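Local coordinates for protein putative sortase (Streptococcus pneumoniae, PDB 2W1K) that probably acts as a pilus-assembling sortase, a cysteine transpeptidase that joins pilin subunits into covalent fibres on the bacterial surface, at residues 62-67 and 99-104; 85-90 and 109-114. One frame throughout, in Å; residues are numbered along the deposited sequence.

Interaction 1. Residues 62-67 and 99-104; sequences AVYGYL and LPLDGT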
loop_
_atom_site.group_PDB
_atom_site.type_symbol
_atom_site.label_atom_id
_atom_site.label_comp_id
_atom_site.label_asym_id
_atom_site.label_seq_id
_atom_site.Cartn_x
_atom_site.Cartn_y
_atom_site.Cartn_z
ATOM N N ALA A 62 -2.833 -12.553 6.170
ATOM C CA ALA A 62 -2.053 -12.942 5.032
ATOM C C ALA A 62 -1.454 -11.678 4.376
ATOM O O ALA A 62 -2.030 -10.588 4.422
ATOM C CB ALA A 62 -2.929 -13.720 4.014
ATOM N N VAL A 63 -0.291 -11.837 3.780
ATOM C CA VAL A 63 0.249 -10.790 2.974
ATOM C C VAL A 63 -0.661 -10.569 1.718
ATOM O O VAL A 63 -0.936 -11.509 0.917
ATOM C CB VAL A 63 1.642 -11.165 2.542
ATOM C CG1 VAL A 63 2.157 -10.135 1.592
ATOM C CG2 VAL A 63 2.541 -11.315 3.836
ATOM N N TYR A 64 -1.160 -9.336 1.574
ATOM C CA TYR A 64 -2.009 -9.082 0.471
ATOM C C TYR A 64 -1.220 -8.714 -0.858
ATOM O O TYR A 64 -1.701 -9.007 -1.986
ATOM C CB TYR A 64 -2.922 -7.921 0.872
ATOM C CG TYR A 64 -3.847 -7.457 -0.289
ATOM C CD1 TYR A 64 -4.862 -8.277 -0.768
ATOM C CD2 TYR A 64 -3.693 -6.177 -0.872
ATOM C CE1 TYR A 64 -5.696 -7.866 -1.818
ATOM C CE2 TYR A 64 -4.515 -5.771 -1.943
ATOM C CZ TYR A 64 -5.524 -6.607 -2.359
ATOM O OH TYR A 64 -6.371 -6.190 -3.338
ATOM N N GLY A 65 -0.094 -7.998 -0.714
ATOM C CA GLY A 65 0.731 -7.536 -1.857
ATOM C C GLY A 65 2.145 -7.254 -1.395
ATOM O O GLY A 65 2.434 -7.329 -0.188
ATOM N N TYR A 66 3.044 -6.983 -2.350
ATOM C CA TYR A 66 4.364 -6.464 -2.010
ATOM C C TYR A 66 4.596 -5.117 -2.622
ATOM O O TYR A 66 4.225 -4.881 -3.788
ATOM C CB TYR A 66 5.520 -7.400 -2.447
ATOM C CG TYR A 66 5.902 -8.277 -1.327
ATOM C CD1 TYR A 66 5.126 -9.385 -1.073
ATOM C CD2 TYR A 66 7.033 -8.059 -0.552
ATOM C CE1 TYR A 66 5.407 -10.243 -0.085
ATOM C CE2 TYR A 66 7.336 -8.953 0.530
ATOM C CZ TYR A 66 6.487 -10.008 0.700
ATOM O OH TYR A 66 6.598 -10.961 1.646
ATOM N N LEU A 67 5.285 -4.271 -1.868
ATOM C CA LEU A 67 5.464 -2.919 -2.300
ATOM C C LEU A 67 6.982 -2.585 -2.313
ATOM O O LEU A 67 7.749 -2.901 -1.368
ATOM C CB LEU A 67 4.684 -1.958 -1.359
ATOM C CG LEU A 67 4.731 -0.457 -1.728
ATOM C CD1 LEU A 67 3.496 0.241 -1.154
ATOM C CD2 LEU A 67 5.993 0.269 -1.129
ATOM N N LEU A 99 -8.801 -0.770 -1.977
ATOM C CA LEU A 99 -7.602 -1.569 -2.353
ATOM C C LEU A 99 -7.084 -1.085 -3.744
ATOM O O LEU A 99 -7.848 -0.516 -4.574
ATOM C CB LEU A 99 -7.962 -3.088 -2.389
ATOM C CG LEU A 99 -8.450 -3.525 -0.985
ATOM C CD1 LEU A 99 -9.202 -4.940 -1.051
ATOM C CD2 LEU A 99 -7.244 -3.721 0.018
ATOM N N PRO A 100 -5.796 -1.323 -4.004
ATOM C CA PRO A 100 -5.150 -0.667 -5.159
ATOM C C PRO A 100 -5.490 -1.342 -6.519
ATOM O O PRO A 100 -4.676 -2.031 -7.105
ATOM C CB PRO A 100 -3.616 -0.778 -4.781
ATOM C CG PRO A 100 -3.612 -2.144 -4.019
ATOM C CD PRO A 100 -4.783 -1.956 -3.084
ATOM N N LEU A 101 -6.734 -1.187 -6.994
ATOM C CA LEU A 101 -7.115 -1.820 -8.254
ATOM C C LEU A 101 -7.251 -0.744 -9.314
ATOM O O LEU A 101 -7.240 0.406 -8.989
ATOM C CB LEU A 101 -8.476 -2.519 -8.131
ATOM C CG LEU A 101 -8.635 -3.542 -7.046
ATOM C CD1 LEU A 101 -10.126 -4.051 -7.090
ATOM C CD2 LEU A 101 -7.698 -4.706 -7.287
ATOM N N ASP A 102 -7.413 -1.136 -10.561
ATOM C CA ASP A 102 -7.566 -0.193 -11.613
ATOM C C ASP A 102 -8.894 0.609 -11.553
ATOM O O ASP A 102 -9.792 0.251 -10.856
ATOM C CB ASP A 102 -7.364 -0.939 -12.888
ATOM C CG ASP A 102 -8.421 -2.030 -13.077
ATOM O OD1 ASP A 102 -9.579 -1.895 -12.529
ATOM O OD2 ASP A 102 -8.078 -3.023 -13.794
ATOM N N GLY A 103 -9.013 1.726 -12.288
ATOM C CA GLY A 103 -10.304 2.427 -12.314
ATOM C C GLY A 103 -10.174 3.896 -11.939
ATOM O O GLY A 103 -9.175 4.300 -11.293
ATOM N N THR A 104 -11.117 4.738 -12.382
ATOM C CA THR A 104 -11.054 6.181 -12.003
ATOM C C THR A 104 -11.401 6.345 -10.519
ATOM O O THR A 104 -12.127 5.529 -9.972
ATOM C CB THR A 104 -12.044 7.002 -12.813
ATOM O OG1 THR A 104 -13.297 6.328 -12.827
ATOM C CG2 THR A 104 -11.550 7.179 -14.267
#
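The phenol oxygen of Tyr64 has its polar hold in a hydrogen bond to Ser28 OG of helix 18-34, the helix whose Asn32 OD1 also accepts the backbone N-H of Leu99; across the contact, its nearest neighbour is Leu99 CB, 3.6 Å from Tyr64 OH. The tyrosine springs from a classic beta bulge, in which Tyr64 and Gly65 together face Val78 of strand 74-80, at the start of the sortase beta-barrel. It illustrates how one large side chain can contribute a bridge from a barrel to a loop. With chi1 at 176°, CG of Tyr64 stands opposite the backbone nitrogen, and the ring extends from the bulge toward segment 99-104. Leu99 meets the far end of the ring with two branches. Its CD1 lies 3.8 Å from Tyr64 OH, whereas CD2 approaches Tyr64 CE2 obliquely, at 3.9 Å. Pro100 comes to the ring edge near its plane, CD sitting 4.0 Å from Tyr64 CE2, and the two side chains run past one another in opposite directions. Pro100 is also the centre of an inverse gamma turn, closed by the bond from Leu101 N to Leu99 O at 2.7 Å; Leu99 and Pro100, at this turn, both touch the ring. Tyr136 of strand 133-137 touches both Tyr64 and Pro100, while Leu80 touches Tyr64 and Leu99, so the contact is buried between sheet and helix. Leu101 comes no nearer to the tyrosine than a single methyl, its CD2 lying 4.4 Å from Tyr64 OH.

Interaction 2. Residues 85-90 and 109-114; sequences HHLGMG and VIAGHR
Helix 84-89 passes the end of strand 106-111 with CA of Leu87 6.2 Å from CA of Gly112, while Gly90, at positive phi, takes the chain out of the helix. One water bridges the two backbones: it donates to Leu87 O at 2.8 Å and to Gly90 O at 2.9 Å, and accepts from His113 N at 2.7 Å. Three bonds thus fix the water and tie Leu87 and Gly90 to His113, just past the strand. The CD2 methyl of Leu87 packs on Ala111 CB at 4.3 Å and touches Gly112 CA; it also lies against a carbonyl, 3.6 Å from Ala111 O. A chi1 of -77° sets CG of His113 opposite its carbonyl carbon and brings the ring over to Leu87. CD1 of Leu87 sits over one face of this imidazole, and CB of Leu87 comes 3.6 Å from NE2 of His113. The ring carbon CD2 of His113 is only 3.2 Å from Leu87 O, a close polar approach by a C-H. In sortases a histidine at this strand end works with the cysteine of the TLxTC motif, and His113 and Cys175 probably correspond to them. Phe45, from a preceding loop, packs on Leu87 and Ala111, while strands 91-93 and 168-176 flank strand 106-111.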
loop_
_atom_site.group_PDB
_atom_site.type_symbol
_atom_site.label_atom_id
_atom_site.label_comp_id
_atom_site.label_asym_id
_atom_site.label_seq_id
_atom_site.Cartn_x
_atom_site.Cartn_y
_atom_site.Cartn_z
ATOM N N HIS A 85 -0.163 -4.408 15.389
ATOM C CA HIS A 85 0.361 -5.720 15.050
ATOM C C HIS A 85 0.880 -5.684 13.636
ATOM O O HIS A 85 2.078 -5.940 13.406
ATOM C CB HIS A 85 -0.762 -6.747 15.261
ATOM C CG HIS A 85 -0.493 -8.117 14.716
ATOM N ND1 HIS A 85 -1.409 -8.815 13.940
ATOM C CD2 HIS A 85 0.607 -8.917 14.809
ATOM C CE1 HIS A 85 -0.884 -9.984 13.589
ATOM N NE2 HIS A 85 0.319 -10.091 14.132
ATOM N N HIS A 86 0.018 -5.358 12.668
ATOM C CA HIS A 86 0.459 -5.289 11.260
ATOM C C HIS A 86 1.555 -4.242 10.979
ATOM O O HIS A 86 2.493 -4.439 10.178
ATOM C CB HIS A 86 -0.712 -4.966 10.304
ATOM C CG HIS A 86 -1.699 -6.073 10.176
ATOM N ND1 HIS A 86 -3.004 -5.884 9.747
ATOM C CD2 HIS A 86 -1.602 -7.389 10.531
ATOM C CE1 HIS A 86 -3.655 -7.027 9.849
ATOM N NE2 HIS A 86 -2.814 -7.960 10.280
ATOM N N LEU A 87 1.409 -3.080 11.579
ATOM C CA LEU A 87 2.427 -2.058 11.369
ATOM C C LEU A 87 3.761 -2.401 12.009
ATOM O O LEU A 87 4.780 -1.796 11.646
ATOM C CB LEU A 87 1.967 -0.705 11.880
ATOM C CG LEU A 87 0.888 -0.016 10.991
ATOM C CD1 LEU A 87 0.408 1.282 11.694
ATOM C CD2 LEU A 87 1.420 0.235 9.564
ATOM N N GLY A 88 3.748 -3.366 12.944
ATOM C CA GLY A 88 4.992 -3.859 13.526
ATOM C C GLY A 88 5.634 -4.849 12.570
ATOM O O GLY A 88 6.831 -5.156 12.688
ATOM N N MET A 89 4.851 -5.382 11.618
ATOM C CA MET A 89 5.414 -6.401 10.702
ATOM C C MET A 89 5.666 -6.004 9.248
ATOM O O MET A 89 6.270 -6.802 8.483
ATOM C CB MET A 89 4.626 -7.755 10.788
ATOM C CG MET A 89 3.177 -7.629 10.642
ATOM S SD MET A 89 2.316 -9.059 11.475
ATOM C CE MET A 89 3.280 -10.383 10.786
ATOM N N GLY A 90 5.287 -4.793 8.854
ATOM C CA GLY A 90 5.366 -4.408 7.453
ATOM C C GLY A 90 4.507 -3.179 7.245
ATOM O O GLY A 90 4.366 -2.322 8.183
ATOM N N VAL A 109 -4.772 3.837 0.261
ATOM C CA VAL A 109 -3.818 4.469 1.274
ATOM C C VAL A 109 -3.136 3.337 2.015
ATOM O O VAL A 109 -3.821 2.452 2.522
ATOM C CB VAL A 109 -4.506 5.453 2.279
ATOM C CG1 VAL A 109 -3.435 6.118 3.137
ATOM C CG2 VAL A 109 -5.195 6.649 1.496
ATOM N N ILE A 110 -1.814 3.339 2.015
ATOM C CA ILE A 110 -0.983 2.287 2.673
ATOM C C ILE A 110 -0.197 3.068 3.789
ATOM O O ILE A 110 0.469 4.101 3.507
ATOM C CB ILE A 110 0.060 1.663 1.717
ATOM C CG1 ILE A 110 -0.508 0.934 0.408
ATOM C CG2 ILE A 110 1.031 0.668 2.429
ATOM C CD1 ILE A 110 -1.605 0.098 0.614
ATOM N N ALA A 111 -0.216 2.553 5.017
ATOM C CA ALA A 111 0.503 3.228 6.071
ATOM C C ALA A 111 1.838 2.531 6.416
ATOM O O ALA A 111 2.039 1.327 6.155
ATOM C CB ALA A 111 -0.410 3.380 7.330
ATOM N N GLY A 112 2.796 3.286 6.955
ATOM C CA GLY A 112 3.924 2.619 7.565
ATOM C C GLY A 112 4.608 3.480 8.579
ATOM O O GLY A 112 4.568 4.746 8.468
ATOM N N HIS A 113 5.283 2.814 9.540
ATOM C CA HIS A 113 6.042 3.547 10.587
ATOM C C HIS A 113 7.217 4.377 10.160
ATOM O O HIS A 113 7.886 4.090 9.141
ATOM C CB HIS A 113 6.497 2.593 11.657
ATOM C CG HIS A 113 5.409 2.203 12.582
ATOM N ND1 HIS A 113 4.560 3.147 13.143
ATOM C CD2 HIS A 113 5.109 1.010 13.151
ATOM C CE1 HIS A 113 3.766 2.536 14.008
ATOM N NE2 HIS A 113 4.101 1.242 14.051
ATOM N N ARG A 114 7.448 5.437 10.936
ATOM C CA ARG A 114 8.514 6.412 10.631
ATOM C C ARG A 114 9.837 6.036 11.330
ATOM O O ARG A 114 10.940 6.199 10.762
ATOM C CB ARG A 114 8.122 7.793 11.119
ATOM C CG ARG A 114 9.034 8.865 10.537
ATOM C CD ARG A 114 8.785 8.889 9.041
ATOM N NE ARG A 114 9.590 9.871 8.301
ATOM C CZ ARG A 114 9.327 11.183 8.130
ATOM N NH1 ARG A 114 8.289 11.838 8.735
ATOM N NH2 ARG A 114 10.196 11.870 7.389
HETATM O O HOH W 1 4.988 0.167 9.615
#

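Both contacts are largely buried and reach the same sheet, yet their centres stand 15 Å apart, and their segments alternate along the chain. The loop of interaction 1 lies between strands 91-93 and 106-111, and the second of these leads straight into interaction 2. Their chemistry follows their places. Interaction 1 is direct side-chain packing of an aromatic ring on aliphatic groups, its polar end satisfied by a helix outside the pair. Interaction 2 buries somewhat more surface, 203 against 137 Å², and adds a water shared by backbone atoms. The first joins barrel to loop; the second sets a short helix beside the probable active-site region.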